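Local coordinates for protein phage terminase large subunit (Thermus phage P7426, PDB 7KS4) that probably acts as an ATP-driven motor that packages viral DNA into empty capsids and as a genome-cutting endonuclease, the piece here being its N-terminal ATPase domain, at residues 19-24 / 29-34. Sequence-based numbering, arbitrary orientation.
Sequences LGYKPH and AIHRST
Tyr21 and His31 link segment 19-24, largely the loop before helix 25-32, to the last turn of that helix; the two backbones stay well apart, the closest CA pair, Pro23 and His31, being 9.0 Å apart. The two side chains reach for each other from opposite directions, and Tyr21 OH hydrogen-bonds His31 NE2 at 2.8 Å, with either atom a possible donor. The rings approach through their edges, with no stacking; their planes stand at 83° and the hydroxyl lies in the imidazole plane, at its edge. With CG anti to its backbone N (chi1 175°), Tyr21 extends toward the helix. The other imidazole nitrogen, ND1, is hydrogen-bonded to Glu55 OE2 of helix 48-62, so both nitrogens have partners, which should restrain the ring's rotation. Pro23 adds a looser contact, its CB 4.3 Å from His31 CD2, while its N sits 4.1 Å above the centre of the Tyr21 ring. Tyr21 also packs on Glu50 and Ala51, next to the bound ADP, and the carbonyl of Lys22 accepts a hydrogen bond from adenine N6. This buried polar link joins the loop on the adenine side of the nucleotide pocket to helix 25-32, in the ASCE-type P-loop ATPase domain of the terminase.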
loop_
_atom_site.group_PDB
_atom_site.type_symbol
_atom_site.label_atom_id
_atom_site.label_comp_id
_atom_site.label_asym_id
_atom_site.label_seq_id
_atom_site.Cartn_x
_atom_site.Cartn_y
_atom_site.Cartn_z
ATOM N N LEU A 19 13.189 -0.346 -11.578
ATOM C CA LEU A 19 12.380 0.791 -11.162
ATOM C C LEU A 19 13.198 1.999 -10.730
ATOM O O LEU A 19 12.614 3.067 -10.516
ATOM C CB LEU A 19 11.455 0.386 -10.015
ATOM C CG LEU A 19 10.149 -0.286 -10.423
ATOM C CD1 LEU A 19 9.419 -0.763 -9.185
ATOM C CD2 LEU A 19 9.291 0.673 -11.225
ATOM N N GLY A 20 14.515 1.875 -10.601
ATOM C CA GLY A 20 15.271 2.936 -9.965
ATOM C C GLY A 20 14.949 3.057 -8.496
ATOM O O GLY A 20 15.038 4.149 -7.931
ATOM N N TYR A 21 14.595 1.947 -7.861
ATOM C CA TYR A 21 14.076 1.920 -6.502
ATOM C C TYR A 21 15.071 1.214 -5.595
ATOM O O TYR A 21 15.511 0.101 -5.899
ATOM C CB TYR A 21 12.721 1.208 -6.489
ATOM C CG TYR A 21 12.079 0.979 -5.134
ATOM C CD1 TYR A 21 11.749 2.044 -4.300
ATOM C CD2 TYR A 21 11.743 -0.302 -4.721
ATOM C CE1 TYR A 21 11.136 1.831 -3.075
ATOM C CE2 TYR A 21 11.117 -0.525 -3.496
ATOM C CZ TYR A 21 10.820 0.545 -2.680
ATOM O OH TYR A 21 10.195 0.339 -1.467
ATOM N N LYS A 22 15.426 1.861 -4.486
ATOM C CA LYS A 22 16.370 1.315 -3.511
ATOM C C LYS A 22 15.710 1.324 -2.137
ATOM O O LYS A 22 15.879 2.271 -1.356
ATOM C CB LYS A 22 17.678 2.108 -3.504
ATOM C CG LYS A 22 18.549 1.894 -4.757
ATOM C CD LYS A 22 18.554 3.112 -5.694
ATOM C CE LYS A 22 19.487 2.908 -6.898
ATOM N NZ LYS A 22 18.928 3.427 -8.198
ATOM N N PRO A 23 14.986 0.269 -1.788
ATOM C CA PRO A 23 14.167 0.309 -0.571
ATOM C C PRO A 23 14.993 0.382 0.707
ATOM O O PRO A 23 16.136 -0.076 0.768
ATOM C CB PRO A 23 13.386 -1.008 -0.639
ATOM C CG PRO A 23 14.278 -1.911 -1.424
ATOM C CD PRO A 23 14.935 -1.052 -2.440
ATOM N N HIS A 24 14.376 0.956 1.742
ATOM C CA HIS A 24 14.906 0.963 3.097
ATOM C C HIS A 24 14.535 -0.332 3.818
ATOM O O HIS A 24 13.780 -1.163 3.308
ATOM C CB HIS A 24 14.369 2.163 3.873
ATOM C CG HIS A 24 14.653 3.478 3.218
ATOM N ND1 HIS A 24 13.817 4.566 3.338
ATOM C CD2 HIS A 24 15.681 3.877 2.433
ATOM C CE1 HIS A 24 14.318 5.581 2.657
ATOM N NE2 HIS A 24 15.449 5.189 2.098
ATOM N N ALA A 29 11.304 -5.103 4.238
ATOM C CA ALA A 29 10.572 -6.096 5.017
ATOM C C ALA A 29 9.161 -6.287 4.473
ATOM O O ALA A 29 8.678 -7.421 4.365
ATOM C CB ALA A 29 10.529 -5.690 6.487
ATOM N N ILE A 30 8.492 -5.191 4.109
ATOM C CA ILE A 30 7.161 -5.282 3.510
ATOM C C ILE A 30 7.216 -6.081 2.214
ATOM O O ILE A 30 6.371 -6.946 1.961
ATOM C CB ILE A 30 6.584 -3.873 3.284
ATOM C CG1 ILE A 30 6.307 -3.211 4.644
ATOM C CG2 ILE A 30 5.318 -3.928 2.401
ATOM C CD1 ILE A 30 5.849 -1.776 4.563
ATOM N N HIS A 31 8.200 -5.786 1.362
ATOM C CA HIS A 31 8.283 -6.455 0.065
ATOM C C HIS A 31 8.617 -7.934 0.215
ATOM O O HIS A 31 8.160 -8.757 -0.584
ATOM C CB HIS A 31 9.331 -5.783 -0.823
ATOM C CG HIS A 31 9.004 -4.371 -1.185
ATOM N ND1 HIS A 31 7.773 -3.993 -1.675
ATOM C CD2 HIS A 31 9.753 -3.244 -1.138
ATOM C CE1 HIS A 31 7.775 -2.693 -1.908
ATOM N NE2 HIS A 31 8.965 -2.216 -1.592
ATOM N N ARG A 32 9.439 -8.294 1.206
ATOM C CA ARG A 32 9.792 -9.699 1.390
ATOM C C ARG A 32 8.647 -10.512 1.981
ATOM O O ARG A 32 8.639 -11.741 1.845
ATOM C CB ARG A 32 11.024 -9.831 2.286
ATOM C CG ARG A 32 12.313 -9.385 1.614
ATOM C CD ARG A 32 13.531 -9.805 2.415
ATOM N NE ARG A 32 14.761 -9.211 1.894
ATOM C CZ ARG A 32 15.541 -9.762 0.966
ATOM N NH1 ARG A 32 15.241 -10.941 0.434
ATOM N NH2 ARG A 32 16.636 -9.127 0.568
ATOM N N SER A 33 7.685 -9.858 2.620
ATOM C CA SER A 33 6.578 -10.571 3.239
ATOM C C SER A 33 5.657 -11.161 2.180
ATOM O O SER A 33 5.247 -10.469 1.246
ATOM C CB SER A 33 5.783 -9.632 4.143
ATOM O OG SER A 33 4.604 -10.269 4.601
ATOM N N THR A 34 5.310 -12.435 2.347
ATOM C CA THR A 34 4.344 -13.110 1.492
ATOM C C THR A 34 2.944 -13.157 2.102
ATOM O O THR A 34 2.063 -13.827 1.553
ATOM C CB THR A 34 4.823 -14.530 1.191
ATOM O OG1 THR A 34 4.996 -15.244 2.423
ATOM C CG2 THR A 34 6.142 -14.494 0.425
#